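Local atomic coordinates of L-methionine gamma-lyase (Fusobacterium nucleatum subsp. nucleatum, PDB entry 6LXU), a protein that belongs to the Cys/Met metabolism family of pyridoxal-phosphate-dependent enzymes, carries its cofactor bound to a lysine, and assembles as four chains. Residues K111-C116 / Y155-A160; P162-V167 / Y291-E296; R269-A274 / M308-A313; V340-T345 / L374-V379. All coordinates share one frame; numbering follows the deposited sequence.

Contact 1: K111-C116 / Y155-A160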
loop_
_atom_site.group_PDB
_atom_site.type_symbol
_atom_site.label_atom_id
_atom_site.label_comp_id
_atom_site.label_asym_id
_atom_site.label_seq_id
_atom_site.Cartn_x
_atom_site.Cartn_y
_atom_site.Cartn_z
ATOM N N LYS A 111 -18.324 -13.297 -32.562
ATOM C CA LYS A 111 -16.894 -13.145 -32.938
ATOM C C LYS A 111 -16.255 -11.824 -32.448
ATOM O O LYS A 111 -15.037 -11.759 -32.224
ATOM C CB LYS A 111 -16.656 -13.365 -34.441
ATOM C CG LYS A 111 -17.433 -12.480 -35.406
ATOM C CD LYS A 111 -17.416 -13.045 -36.828
ATOM C CE LYS A 111 -18.367 -14.230 -37.024
ATOM N NZ LYS A 111 -19.798 -13.809 -37.126
ATOM N N THR A 112 -17.067 -10.775 -32.323
ATOM C CA THR A 112 -16.614 -9.513 -31.733
ATOM C C THR A 112 -16.771 -9.571 -30.227
ATOM O O THR A 112 -17.772 -9.107 -29.645
ATOM C CB THR A 112 -17.391 -8.295 -32.227
ATOM O OG1 THR A 112 -18.667 -8.263 -31.584
ATOM C CG2 THR A 112 -17.518 -8.298 -33.751
ATOM N N LEU A 113 -15.755 -10.172 -29.624
ATOM C CA LEU A 113 -15.603 -10.248 -28.196
ATOM C C LEU A 113 -14.206 -9.797 -27.889
ATOM O O LEU A 113 -13.282 -10.006 -28.689
ATOM C CB LEU A 113 -15.670 -11.681 -27.704
ATOM C CG LEU A 113 -16.969 -12.454 -27.663
ATOM C CD1 LEU A 113 -16.663 -13.788 -27.002
ATOM C CD2 LEU A 113 -18.055 -11.695 -26.928
ATOM N N TYR A 114 -14.041 -9.276 -26.684
ATOM C CA TYR A 114 -12.731 -8.921 -26.163
ATOM C C TYR A 114 -11.731 -10.048 -26.478
ATOM O O TYR A 114 -12.041 -11.223 -26.297
ATOM C CB TYR A 114 -12.850 -8.699 -24.660
ATOM C CG TYR A 114 -11.542 -8.398 -24.014
ATOM C CD1 TYR A 114 -10.887 -7.203 -24.261
ATOM C CD2 TYR A 114 -10.946 -9.317 -23.158
ATOM C CE1 TYR A 114 -9.672 -6.925 -23.674
ATOM C CE2 TYR A 114 -9.729 -9.051 -22.581
ATOM C CZ TYR A 114 -9.101 -7.854 -22.830
ATOM O OH TYR A 114 -7.888 -7.601 -22.245
ATOM N N GLY A 115 -10.553 -9.680 -26.979
ATOM C CA GLY A 115 -9.650 -10.659 -27.556
ATOM C C GLY A 115 -9.304 -11.832 -26.654
ATOM O O GLY A 115 -9.301 -12.982 -27.089
ATOM N N CYS A 116 -9.022 -11.565 -25.380
ATOM C CA CYS A 116 -8.658 -12.660 -24.494
ATOM C C CYS A 116 -9.852 -13.556 -24.206
ATOM O O CYS A 116 -9.687 -14.756 -23.984
ATOM C CB CYS A 116 -8.047 -12.155 -23.194
ATOM S SG CYS A 116 -6.532 -11.211 -23.430
ATOM N N TYR A 155 -23.188 -15.674 -24.305
ATOM C CA TYR A 155 -22.228 -14.702 -23.768
ATOM C C TYR A 155 -22.197 -13.500 -24.686
ATOM O O TYR A 155 -21.969 -13.652 -25.885
ATOM C CB TYR A 155 -20.848 -15.348 -23.656
ATOM C CG TYR A 155 -19.825 -14.465 -22.985
ATOM C CD1 TYR A 155 -19.192 -13.467 -23.681
ATOM C CD2 TYR A 155 -19.518 -14.619 -21.640
ATOM C CE1 TYR A 155 -18.272 -12.617 -23.068
ATOM C CE2 TYR A 155 -18.585 -13.800 -21.012
ATOM C CZ TYR A 155 -17.965 -12.797 -21.729
ATOM O OH TYR A 155 -17.029 -11.995 -21.088
ATOM N N LEU A 156 -22.441 -12.311 -24.122
ATOM C CA LEU A 156 -22.617 -11.096 -24.914
ATOM C C LEU A 156 -21.748 -9.958 -24.407
ATOM O O LEU A 156 -21.377 -9.914 -23.227
ATOM C CB LEU A 156 -24.079 -10.637 -24.878
ATOM C CG LEU A 156 -25.113 -11.703 -25.255
ATOM C CD1 LEU A 156 -26.513 -11.226 -24.928
ATOM C CD2 LEU A 156 -24.997 -12.086 -26.717
ATOM N N GLU A 157 -21.488 -9.003 -25.282
ATOM C CA GLU A 157 -20.656 -7.848 -24.952
ATOM C C GLU A 157 -21.137 -6.675 -25.780
ATOM O O GLU A 157 -21.197 -6.790 -26.995
ATOM C CB GLU A 157 -19.204 -8.208 -25.269
ATOM C CG GLU A 157 -18.162 -7.247 -24.765
ATOM C CD GLU A 157 -16.748 -7.695 -25.092
ATOM O OE1 GLU A 157 -16.423 -8.933 -25.105
ATOM O OE2 GLU A 157 -15.934 -6.785 -25.335
ATOM N N THR A 158 -21.506 -5.553 -25.154
ATOM C CA THR A 158 -22.004 -4.389 -25.887
ATOM C C THR A 158 -21.818 -3.129 -25.051
ATOM O O THR A 158 -22.162 -3.140 -23.880
ATOM C CB THR A 158 -23.492 -4.534 -26.315
ATOM O OG1 THR A 158 -23.906 -3.373 -27.042
ATOM C CG2 THR A 158 -24.426 -4.794 -25.152
ATOM N N PRO A 159 -21.301 -2.045 -25.627
ATOM C CA PRO A 159 -20.631 -1.981 -26.925
ATOM C C PRO A 159 -19.389 -2.853 -26.952
ATOM O O PRO A 159 -18.807 -3.108 -25.897
ATOM C CB PRO A 159 -20.254 -0.494 -27.055
ATOM C CG PRO A 159 -21.093 0.223 -26.054
ATOM C CD PRO A 159 -21.256 -0.752 -24.930
ATOM N N ALA A 160 -18.987 -3.309 -28.137
ATOM C CA ALA A 160 -17.834 -4.231 -28.257
ATOM C C ALA A 160 -16.896 -3.807 -29.370
ATOM O O ALA A 160 -17.381 -3.385 -30.437
ATOM C CB ALA A 160 -18.318 -5.646 -28.526
HETATM O O HOH W 1 -20.546 -8.380 -29.649
#
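Tyr155, near the end of strand 151-157, meets Leu113 with the edge of its ring: Leu113 CD2 lies close to the ring plane, 3.9 Å from Tyr155 CD1. Leu113 is modelled in two conformers, so this packing holds for the one described. Ile185 of strand 183-187 and Ile93 of helix 89-100 also pack on Tyr155. Glu157 carries the polar part of the contact. With CG turned opposite its backbone N (chi1 -169°) and the chain extended beyond, it reaches across to the residue just ahead of helix 115-125. There Tyr114 N, at the N-cap position, donates to Glu157 OE1 over 2.9 Å in a nearly straight bond (176°), approaching the syn side of the carboxylate and 20° out of its plane. Leu113 CD2 packs 3.7 Å from Glu157 OE1. At the backbone of Glu157, water 1 bridges Glu157 O, at 3.2 Å, and Thr112 OG1, at 2.7 Å, in the Thr112 conformer described. Beyond the cis peptide that precedes Pro159, the chain turns back and Ala160 sets its CB 3.7 Å from Thr112 O. A buried carboxylate thus takes up a main-chain N-H that precedes the helix; the bond restrains the Glu157 head and ties the N-cap residue to the end of strand 151-157.

Contact 2: P162-V167 / Y291-E296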
loop_
_atom_site.group_PDB
_atom_site.type_symbol
_atom_site.label_atom_id
_atom_site.label_comp_id
_atom_site.label_asym_id
_atom_site.label_seq_id
_atom_site.Cartn_x
_atom_site.Cartn_y
_atom_site.Cartn_z
ATOM N N PRO A 162 -14.074 -3.886 -32.513
ATOM C CA PRO A 162 -13.284 -2.641 -32.641
ATOM C C PRO A 162 -14.077 -1.437 -33.199
ATOM O O PRO A 162 -13.535 -0.320 -33.333
ATOM C CB PRO A 162 -12.223 -3.061 -33.653
ATOM C CG PRO A 162 -12.961 -3.995 -34.573
ATOM C CD PRO A 162 -13.962 -4.726 -33.724
ATOM N N ASN A 163 -15.336 -1.694 -33.535
ATOM C CA ASN A 163 -16.248 -0.738 -34.141
ATOM C C ASN A 163 -17.428 -0.413 -33.215
ATOM O O ASN A 163 -18.440 0.107 -33.671
ATOM C CB ASN A 163 -16.770 -1.284 -35.496
ATOM C CG ASN A 163 -15.693 -1.378 -36.585
ATOM O OD1 ASN A 163 -14.621 -0.778 -36.508
ATOM N ND2 ASN A 163 -16.029 -2.080 -37.667
ATOM N N LEU A 164 -17.292 -0.690 -31.917
ATOM C CA LEU A 164 -18.331 -0.375 -30.919
ATOM C C LEU A 164 -19.706 -0.923 -31.323
ATOM O O LEU A 164 -20.736 -0.238 -31.281
ATOM C CB LEU A 164 -18.355 1.119 -30.585
ATOM C CG LEU A 164 -17.023 1.575 -29.956
ATOM C CD1 LEU A 164 -16.973 3.080 -29.791
ATOM C CD2 LEU A 164 -16.733 0.903 -28.622
ATOM N N LYS A 165 -19.691 -2.192 -31.699
ATOM C CA LYS A 165 -20.895 -2.926 -32.053
ATOM C C LYS A 165 -21.879 -2.957 -30.900
ATOM O O LYS A 165 -21.503 -3.225 -29.753
ATOM C CB LYS A 165 -20.516 -4.352 -32.440
ATOM C CG LYS A 165 -21.664 -5.243 -32.892
ATOM C CD LYS A 165 -21.146 -6.639 -33.229
ATOM C CE LYS A 165 -22.230 -7.553 -33.733
ATOM N NZ LYS A 165 -21.641 -8.802 -34.273
ATOM N N ILE A 166 -23.146 -2.729 -31.237
ATOM C CA ILE A 166 -24.241 -2.737 -30.283
ATOM C C ILE A 166 -25.118 -3.964 -30.539
ATOM O O ILE A 166 -25.449 -4.274 -31.697
ATOM C CB ILE A 166 -25.108 -1.464 -30.444
ATOM C CG1 ILE A 166 -24.299 -0.179 -30.201
ATOM C CG2 ILE A 166 -26.330 -1.507 -29.535
ATOM C CD1 ILE A 166 -23.693 -0.073 -28.809
ATOM N N VAL A 167 -25.482 -4.665 -29.478
ATOM C CA VAL A 167 -26.437 -5.781 -29.574
ATOM C C VAL A 167 -27.492 -5.601 -28.495
ATOM O O VAL A 167 -27.255 -4.958 -27.471
ATOM C CB VAL A 167 -25.765 -7.174 -29.523
ATOM C CG1 VAL A 167 -24.643 -7.262 -30.556
ATOM C CG2 VAL A 167 -25.249 -7.511 -28.141
ATOM N N TYR A 291 -16.914 5.665 -35.277
ATOM C CA TYR A 291 -17.693 4.632 -34.623
ATOM C C TYR A 291 -18.010 5.108 -33.211
ATOM O O TYR A 291 -17.100 5.260 -32.372
ATOM C CB TYR A 291 -16.894 3.336 -34.578
ATOM C CG TYR A 291 -16.549 2.812 -35.945
ATOM C CD1 TYR A 291 -17.477 2.066 -36.675
ATOM C CD2 TYR A 291 -15.311 3.066 -36.529
ATOM C CE1 TYR A 291 -17.175 1.585 -37.934
ATOM C CE2 TYR A 291 -15.004 2.594 -37.799
ATOM C CZ TYR A 291 -15.953 1.858 -38.487
ATOM O OH TYR A 291 -15.694 1.366 -39.746
ATOM N N TYR A 292 -19.282 5.377 -32.949
ATOM C CA TYR A 292 -19.728 5.863 -31.639
ATOM C C TYR A 292 -21.202 5.523 -31.492
ATOM O O TYR A 292 -21.985 5.846 -32.392
ATOM C CB TYR A 292 -19.517 7.383 -31.496
ATOM C CG TYR A 292 -19.829 7.864 -30.098
ATOM C CD1 TYR A 292 -19.036 7.488 -29.021
ATOM C CD2 TYR A 292 -20.920 8.679 -29.847
ATOM C CE1 TYR A 292 -19.311 7.916 -27.729
ATOM C CE2 TYR A 292 -21.213 9.099 -28.561
ATOM C CZ TYR A 292 -20.413 8.705 -27.497
ATOM O OH TYR A 292 -20.726 9.127 -26.231
ATOM N N PRO A 293 -21.601 4.871 -30.382
ATOM C CA PRO A 293 -23.017 4.437 -30.262
ATOM C C PRO A 293 -24.056 5.547 -30.348
ATOM O O PRO A 293 -25.208 5.265 -30.696
ATOM C CB PRO A 293 -23.058 3.756 -28.895
ATOM C CG PRO A 293 -21.649 3.279 -28.677
ATOM C CD PRO A 293 -20.791 4.375 -29.244
ATOM N N GLY A 294 -23.679 6.771 -30.002
ATOM C CA GLY A 294 -24.581 7.912 -30.029
ATOM C C GLY A 294 -24.746 8.611 -31.366
ATOM O O GLY A 294 -25.554 9.536 -31.470
ATOM N N LEU A 295 -23.992 8.211 -32.389
ATOM C CA LEU A 295 -24.222 8.778 -33.733
ATOM C C LEU A 295 -25.432 8.106 -34.353
ATOM O O LEU A 295 -25.551 6.888 -34.340
ATOM C CB LEU A 295 -23.013 8.591 -34.630
ATOM C CG LEU A 295 -21.824 9.485 -34.296
ATOM C CD1 LEU A 295 -20.617 9.041 -35.097
ATOM C CD2 LEU A 295 -22.137 10.950 -34.564
ATOM N N GLU A 296 -26.328 8.907 -34.940
ATOM C CA GLU A 296 -27.530 8.353 -35.574
ATOM C C GLU A 296 -27.210 7.457 -36.770
ATOM O O GLU A 296 -28.026 6.611 -37.150
ATOM C CB GLU A 296 -28.491 9.468 -36.002
ATOM C CG GLU A 296 -29.104 10.229 -34.838
ATOM C CD GLU A 296 -29.991 11.382 -35.286
ATOM O OE1 GLU A 296 -30.419 11.404 -36.464
ATOM O OE2 GLU A 296 -30.267 12.270 -34.455
#
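The amide of Asn163 lies flat over one face of the Tyr291 ring, their planes only 3° apart, in a stack with the two side chains running side by side in the same direction. Asn163 CG is 3.6 Å from Tyr291 CE1, and Asn163 CB adds a CH-pi contact, 4.0 Å from the ring centroid and 29° off its normal. Leu374 of strand 374-378 packs against the same ring at Tyr291 CE2. The stack joins two loops: one follows strand 151-157 of the seven-stranded sheet and forms a G1 beta bulge, in which Leu164 and Lys165 both face Ala160; the other follows strand 287-291 of the five-stranded sheet and makes a type I turn from Tyr292 to Leu295. Leu164 has left-handed backbone angles, as the bulge requires, and directs its side chain at the turn. Its CD1 sits 3.4 Å from Tyr291 O and 4.1 Å from Pro293 CD. Ile166 comes at Pro293 from another part of the loop, its side chain crossing the proline ring at about a right angle and placing CD1 3.9 Å from Pro293 CB. Pro293 is therefore touched by a leucine at CD and an isoleucine at CB and CG. Ala304 of helix 301-307 also packs on it. Tyr292 faces the other way, and its hydroxyl is hydrogen-bonded to Gly312 O. The turn itself is closed by Leu295 N, which donates to Tyr292 O at 3.1 Å.

Contact 3: R269-A274 / M308-A313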
loop_
_atom_site.group_PDB
_atom_site.type_symbol
_atom_site.label_atom_id
_atom_site.label_comp_id
_atom_site.label_asym_id
_atom_site.label_seq_id
_atom_site.Cartn_x
_atom_site.Cartn_y
_atom_site.Cartn_z
ATOM N N ARG A 269 -18.024 13.110 -16.693
ATOM C CA ARG A 269 -17.028 13.890 -17.430
ATOM C C ARG A 269 -16.465 13.112 -18.615
ATOM O O ARG A 269 -16.253 13.686 -19.683
ATOM C CB ARG A 269 -15.925 14.355 -16.484
ATOM C CG ARG A 269 -14.835 15.196 -17.132
ATOM C CD ARG A 269 -15.367 16.418 -17.867
ATOM N NE ARG A 269 -16.251 17.248 -17.050
ATOM C CZ ARG A 269 -15.883 18.331 -16.368
ATOM N NH1 ARG A 269 -14.630 18.746 -16.392
ATOM N NH2 ARG A 269 -16.780 19.011 -15.679
ATOM N N HIS A 270 -16.215 11.819 -18.438
ATOM C CA HIS A 270 -15.781 10.970 -19.548
ATOM C C HIS A 270 -16.757 11.120 -20.736
ATOM O O HIS A 270 -16.342 11.349 -21.870
ATOM C CB HIS A 270 -15.774 9.477 -19.159
ATOM C CG HIS A 270 -14.567 8.990 -18.407
ATOM N ND1 HIS A 270 -13.294 9.007 -18.923
ATOM C CD2 HIS A 270 -14.476 8.344 -17.211
ATOM C CE1 HIS A 270 -12.467 8.446 -18.049
ATOM N NE2 HIS A 270 -13.156 8.022 -17.005
ATOM N N CYS A 271 -18.055 10.980 -20.462
ATOM C CA CYS A 271 -19.066 11.024 -21.526
ATOM C C CYS A 271 -19.241 12.419 -22.101
ATOM O O CYS A 271 -19.411 12.557 -23.317
ATOM C CB CYS A 271 -20.402 10.484 -21.034
ATOM S SG CYS A 271 -20.395 8.707 -20.691
ATOM N N LYS A 272 -19.209 13.446 -21.264
ATOM C CA LYS A 272 -19.307 14.843 -21.727
ATOM C C LYS A 272 -18.151 15.148 -22.677
ATOM O O LYS A 272 -18.341 15.685 -23.782
ATOM C CB LYS A 272 -19.283 15.795 -20.521
ATOM C CG LYS A 272 -19.420 17.290 -20.822
ATOM C CD LYS A 272 -19.096 18.138 -19.594
ATOM C CE LYS A 272 -19.311 19.626 -19.821
ATOM N NZ LYS A 272 -20.715 19.932 -20.207
ATOM N N ASN A 273 -16.941 14.819 -22.248
ATOM C CA ASN A 273 -15.775 14.996 -23.097
ATOM C C ASN A 273 -15.925 14.214 -24.389
ATOM O O ASN A 273 -15.654 14.741 -25.472
ATOM C CB ASN A 273 -14.495 14.506 -22.399
ATOM C CG ASN A 273 -13.935 15.482 -21.382
ATOM O OD1 ASN A 273 -14.407 16.603 -21.234
ATOM N ND2 ASN A 273 -12.883 15.040 -20.675
ATOM N N ALA A 274 -16.332 12.957 -24.283
ATOM C CA ALA A 274 -16.389 12.104 -25.464
ATOM C C ALA A 274 -17.375 12.616 -26.501
ATOM O O ALA A 274 -17.062 12.614 -27.691
ATOM C CB ALA A 274 -16.727 10.677 -25.083
ATOM N N MET A 308 -28.950 2.154 -23.094
ATOM C CA MET A 308 -27.836 2.917 -22.522
ATOM C C MET A 308 -28.315 4.306 -22.129
ATOM O O MET A 308 -28.931 5.007 -22.938
ATOM C CB MET A 308 -26.688 3.078 -23.514
ATOM C CG MET A 308 -26.138 1.771 -24.061
ATOM S SD MET A 308 -24.737 2.005 -25.171
ATOM C CE MET A 308 -23.416 2.464 -24.054
ATOM N N LYS A 309 -27.998 4.728 -20.914
ATOM C CA LYS A 309 -28.355 6.070 -20.446
ATOM C C LYS A 309 -27.478 7.152 -21.048
ATOM O O LYS A 309 -27.886 8.310 -21.101
ATOM C CB LYS A 309 -28.285 6.141 -18.927
ATOM C CG LYS A 309 -29.286 5.236 -18.235
ATOM C CD LYS A 309 -29.141 5.391 -16.734
ATOM C CE LYS A 309 -30.066 4.481 -15.953
ATOM N NZ LYS A 309 -29.877 4.655 -14.485
ATOM N N ASP A 310 -26.264 6.782 -21.450
ATOM C CA ASP A 310 -25.391 7.655 -22.226
ATOM C C ASP A 310 -24.596 6.723 -23.127
ATOM O O ASP A 310 -24.631 5.506 -22.948
ATOM C CB ASP A 310 -24.497 8.508 -21.311
ATOM C CG ASP A 310 -24.032 9.803 -21.962
ATOM O OD1 ASP A 310 -24.059 9.901 -23.211
ATOM O OD2 ASP A 310 -23.653 10.728 -21.222
ATOM N N PHE A 311 -23.892 7.296 -24.097
ATOM C CA PHE A 311 -23.366 6.523 -25.216
ATOM C C PHE A 311 -21.888 6.168 -25.108
ATOM O O PHE A 311 -21.329 5.597 -26.035
ATOM C CB PHE A 311 -23.635 7.264 -26.529
ATOM C CG PHE A 311 -25.102 7.384 -26.861
ATOM C CD1 PHE A 311 -25.826 6.279 -27.281
ATOM C CD2 PHE A 311 -25.746 8.617 -26.804
ATOM C CE1 PHE A 311 -27.173 6.394 -27.624
ATOM C CE2 PHE A 311 -27.093 8.737 -27.144
ATOM C CZ PHE A 311 -27.803 7.625 -27.550
ATOM N N GLY A 312 -21.284 6.467 -23.964
ATOM C CA GLY A 312 -19.955 6.001 -23.627
ATOM C C GLY A 312 -18.837 6.958 -23.915
ATOM O O GLY A 312 -19.027 8.044 -24.466
ATOM N N ALA A 313 -17.645 6.546 -23.503
ATOM C CA ALA A 313 -16.463 7.369 -23.661
ATOM C C ALA A 313 -15.380 6.699 -24.488
ATOM O O ALA A 313 -14.245 7.179 -24.534
ATOM C CB ALA A 313 -15.962 7.794 -22.299
#
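Ala313 and Ala274 make the apolar part of the packing between helix 263-282 and the loop that leads into strand 314-319. Ala313 points its CB at the helix and sets it 3.6 Å from His270 CB; one turn on, Ala274 CB is 3.6 Å from Ala313 CA and 4.1 Å from Ala313 CB. Between them Cys271 lays its thiol over the loop backbone, SG 4.0 Å from Gly312 C. Gly312 has backbone angles (phi 96°) that suit a residue without a side chain, and its carbonyl O packs 3.6 Å from Ala274 CB while accepting from the hydroxyl of Tyr292. A charged group also packs here: Asp310 OD2 is 3.3 Å from Cys271 CB. No hydrogen bond links the two segments, but each oxygen of the carboxylate has a partner. Phe311 N donates to Asp310 OD1 at 2.8 Å, meeting its anti side 24° out of the carboxylate plane, and Arg275 forms a salt bridge with OD2. The His270 ring turns from the loop, its ND1 hydrogen-bonded to Val379 O, and meets Tyr213, the neighbour of the cofactor-bearing Lys212, edge-to-face. A long helix thus packs on the loop entering strand 314-319 of the five-stranded sheet, consistent with the alpha/beta C-terminal domain of fold-type I pyridoxal-phosphate enzymes.

Contact 4: V340-T345 / L374-V379. With NO3 (nitrate ion), chain C.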
loop_
_atom_site.group_PDB
_atom_site.type_symbol
_atom_site.label_atom_id
_atom_site.label_comp_id
_atom_site.label_asym_id
_atom_site.label_seq_id
_atom_site.Cartn_x
_atom_site.Cartn_y
_atom_site.Cartn_z
ATOM N N VAL A 340 -2.331 0.367 -24.362
ATOM C CA VAL A 340 -3.551 -0.417 -24.271
ATOM C C VAL A 340 -4.273 -0.082 -22.952
ATOM O O VAL A 340 -3.782 0.673 -22.114
ATOM C CB VAL A 340 -3.293 -1.934 -24.441
ATOM C CG1 VAL A 340 -2.510 -2.194 -25.720
ATOM C CG2 VAL A 340 -2.625 -2.567 -23.223
ATOM N N SER A 341 -5.447 -0.669 -22.817
ATOM C CA SER A 341 -6.372 -0.420 -21.728
ATOM C C SER A 341 -7.281 0.769 -22.040
ATOM O O SER A 341 -7.237 1.371 -23.129
ATOM C CB SER A 341 -5.711 -0.308 -20.347
ATOM O OG SER A 341 -6.688 -0.697 -19.383
ATOM N N LEU A 342 -8.185 1.045 -21.118
ATOM C CA LEU A 342 -9.187 2.094 -21.286
ATOM C C LEU A 342 -9.756 2.422 -19.929
ATOM O O LEU A 342 -9.569 1.685 -18.957
ATOM C CB LEU A 342 -10.355 1.655 -22.210
ATOM C CG LEU A 342 -11.253 0.488 -21.661
ATOM C CD1 LEU A 342 -12.727 0.771 -21.621
ATOM C CD2 LEU A 342 -10.972 -0.816 -22.381
ATOM N N GLY A 343 -10.504 3.507 -19.879
ATOM C CA GLY A 343 -11.239 3.850 -18.675
ATOM C C GLY A 343 -10.413 4.517 -17.604
ATOM O O GLY A 343 -10.896 4.692 -16.481
ATOM N N ASP A 344 -9.213 4.967 -17.958
ATOM C CA ASP A 344 -8.355 5.695 -17.043
ATOM C C ASP A 344 -8.689 7.183 -17.047
ATOM O O ASP A 344 -9.319 7.697 -17.978
ATOM C CB ASP A 344 -6.900 5.546 -17.461
ATOM C CG ASP A 344 -6.364 4.117 -17.373
ATOM O OD1 ASP A 344 -7.117 3.192 -17.056
ATOM O OD2 ASP A 344 -5.147 3.927 -17.638
ATOM N N THR A 345 -8.224 7.905 -16.030
ATOM C CA THR A 345 -8.434 9.348 -16.000
ATOM C C THR A 345 -7.675 10.064 -17.119
ATOM O O THR A 345 -8.093 11.161 -17.522
ATOM C CB THR A 345 -8.076 9.985 -14.645
ATOM O OG1 THR A 345 -6.669 9.994 -14.441
ATOM C CG2 THR A 345 -8.786 9.295 -13.471
ATOM N N LEU A 374 -7.785 2.585 -38.690
ATOM C CA LEU A 374 -8.605 2.544 -37.475
ATOM C C LEU A 374 -7.802 2.958 -36.241
ATOM O O LEU A 374 -6.742 2.396 -35.972
ATOM C CB LEU A 374 -9.188 1.155 -37.274
ATOM C CG LEU A 374 -10.261 1.021 -36.187
ATOM C CD1 LEU A 374 -11.552 1.726 -36.563
ATOM C CD2 LEU A 374 -10.524 -0.450 -35.917
ATOM N N VAL A 375 -8.335 3.935 -35.512
ATOM C CA VAL A 375 -7.748 4.425 -34.256
ATOM C C VAL A 375 -8.810 4.262 -33.172
ATOM O O VAL A 375 -9.986 4.563 -33.392
ATOM C CB VAL A 375 -7.304 5.886 -34.407
ATOM C CG1 VAL A 375 -6.763 6.430 -33.081
ATOM C CG2 VAL A 375 -6.258 6.001 -35.511
ATOM N N ARG A 376 -8.385 3.750 -32.007
ATOM C CA ARG A 376 -9.266 3.600 -30.838
ATOM C C ARG A 376 -8.847 4.580 -29.745
ATOM O O ARG A 376 -7.683 4.598 -29.332
ATOM C CB ARG A 376 -9.219 2.182 -30.282
ATOM C CG ARG A 376 -10.397 1.900 -29.366
ATOM C CD ARG A 376 -10.304 0.582 -28.644
ATOM N NE ARG A 376 -9.526 0.737 -27.430
ATOM C CZ ARG A 376 -9.585 -0.059 -26.364
ATOM N NH1 ARG A 376 -10.395 -1.130 -26.350
ATOM N NH2 ARG A 376 -8.832 0.207 -25.306
ATOM N N LEU A 377 -9.797 5.391 -29.302
ATOM C CA LEU A 377 -9.561 6.427 -28.313
ATOM C C LEU A 377 -10.395 6.163 -27.057
ATOM O O LEU A 377 -11.627 6.042 -27.121
ATOM C CB LEU A 377 -9.947 7.769 -28.922
ATOM C CG LEU A 377 -9.705 9.012 -28.084
ATOM C CD1 LEU A 377 -8.224 9.259 -27.897
ATOM C CD2 LEU A 377 -10.350 10.223 -28.743
ATOM N N SER A 378 -9.713 6.065 -25.908
ATOM C CA SER A 378 -10.367 6.049 -24.591
ATOM C C SER A 378 -10.306 7.469 -24.049
ATOM O O SER A 378 -9.234 7.943 -23.646
ATOM C CB SER A 378 -9.643 5.095 -23.654
ATOM O OG SER A 378 -10.165 5.202 -22.334
ATOM N N VAL A 379 -11.425 8.168 -24.080
ATOM C CA VAL A 379 -11.443 9.562 -23.685
ATOM C C VAL A 379 -11.315 9.674 -22.158
ATOM O O VAL A 379 -12.093 9.057 -21.421
ATOM C CB VAL A 379 -12.745 10.237 -24.158
ATOM C CG1 VAL A 379 -12.853 11.671 -23.657
ATOM C CG2 VAL A 379 -12.849 10.195 -25.685
HETATM N N NO3 C . -7.801 -2.839 -24.551
HETATM O O1 NO3 C . -8.316 -2.296 -23.587
HETATM O O2 NO3 C . -8.405 -3.792 -25.123
HETATM O O3 NO3 C . -6.676 -2.447 -24.977
HETATM O O HOH W 2 -8.852 6.670 -20.542
#
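Leu342 and Ser378 point their side chains at each other's segments, and Arg376 comes in alongside, crossing the leucine at a slant. Ser378 turns OG opposite its backbone N (chi1 173°), which brings the hydroxyl to the loop backbone: it accepts from Gly343 N at 3.0 Å in a fairly straight bond (165°) and lies 3.6 Å from Leu342 CB. Water 2 extends this grip, 2.7 Å from Ser378 OG and donating to Asp344 O. Arg376 bends at chi3 (85°) so that its guanidinium edge faces the loop, with Ser341 O 2.9 Å from NH2 and near the guanidinium plane, while NH1 is hydrogen-bonded to Asn161. A nitrate ion, probably from the crystallisation liquor, sits beside them. Its O1 accepts a weak bond from Arg376 NH2 at 3.1 Å, and its O3 takes Ser341 N, also at 3.1 Å; Gln350 is a further donor, and Leu342 CD2 touches O1. Tyr59 of the second subunit packs on Ser341 close by. A flat anion bound weakly by an arginine of strand 374-378 and by a loop N-H is consistent with the carboxylate-binding arginine pocket of fold-type I pyridoxal-phosphate enzymes.

Contacts 1 and 2 follow each other along the chain, 2 and 3 interleave, and 4 comes last. Contact 1 belongs to the seven-stranded sheet through strand 151-157, whereas contacts 3 and 4 adjoin neighbouring strands 314-319 and 374-378 of the five-stranded sheet. Contact 2 bridges the two sheets: its centre lies about 13 Å from that of contact 1, 12 Å from contact 3 and 15 Å from contact 4, and it touches all three. Contacts 1 and 3, about 20 Å apart, touch where Pro159 packs on Met308; contacts 3 and 4, about 13 Å apart, meet at Val379. Contacts 1 and 4 reach the second subunit, 3 and 4 the third, and contact 2 none.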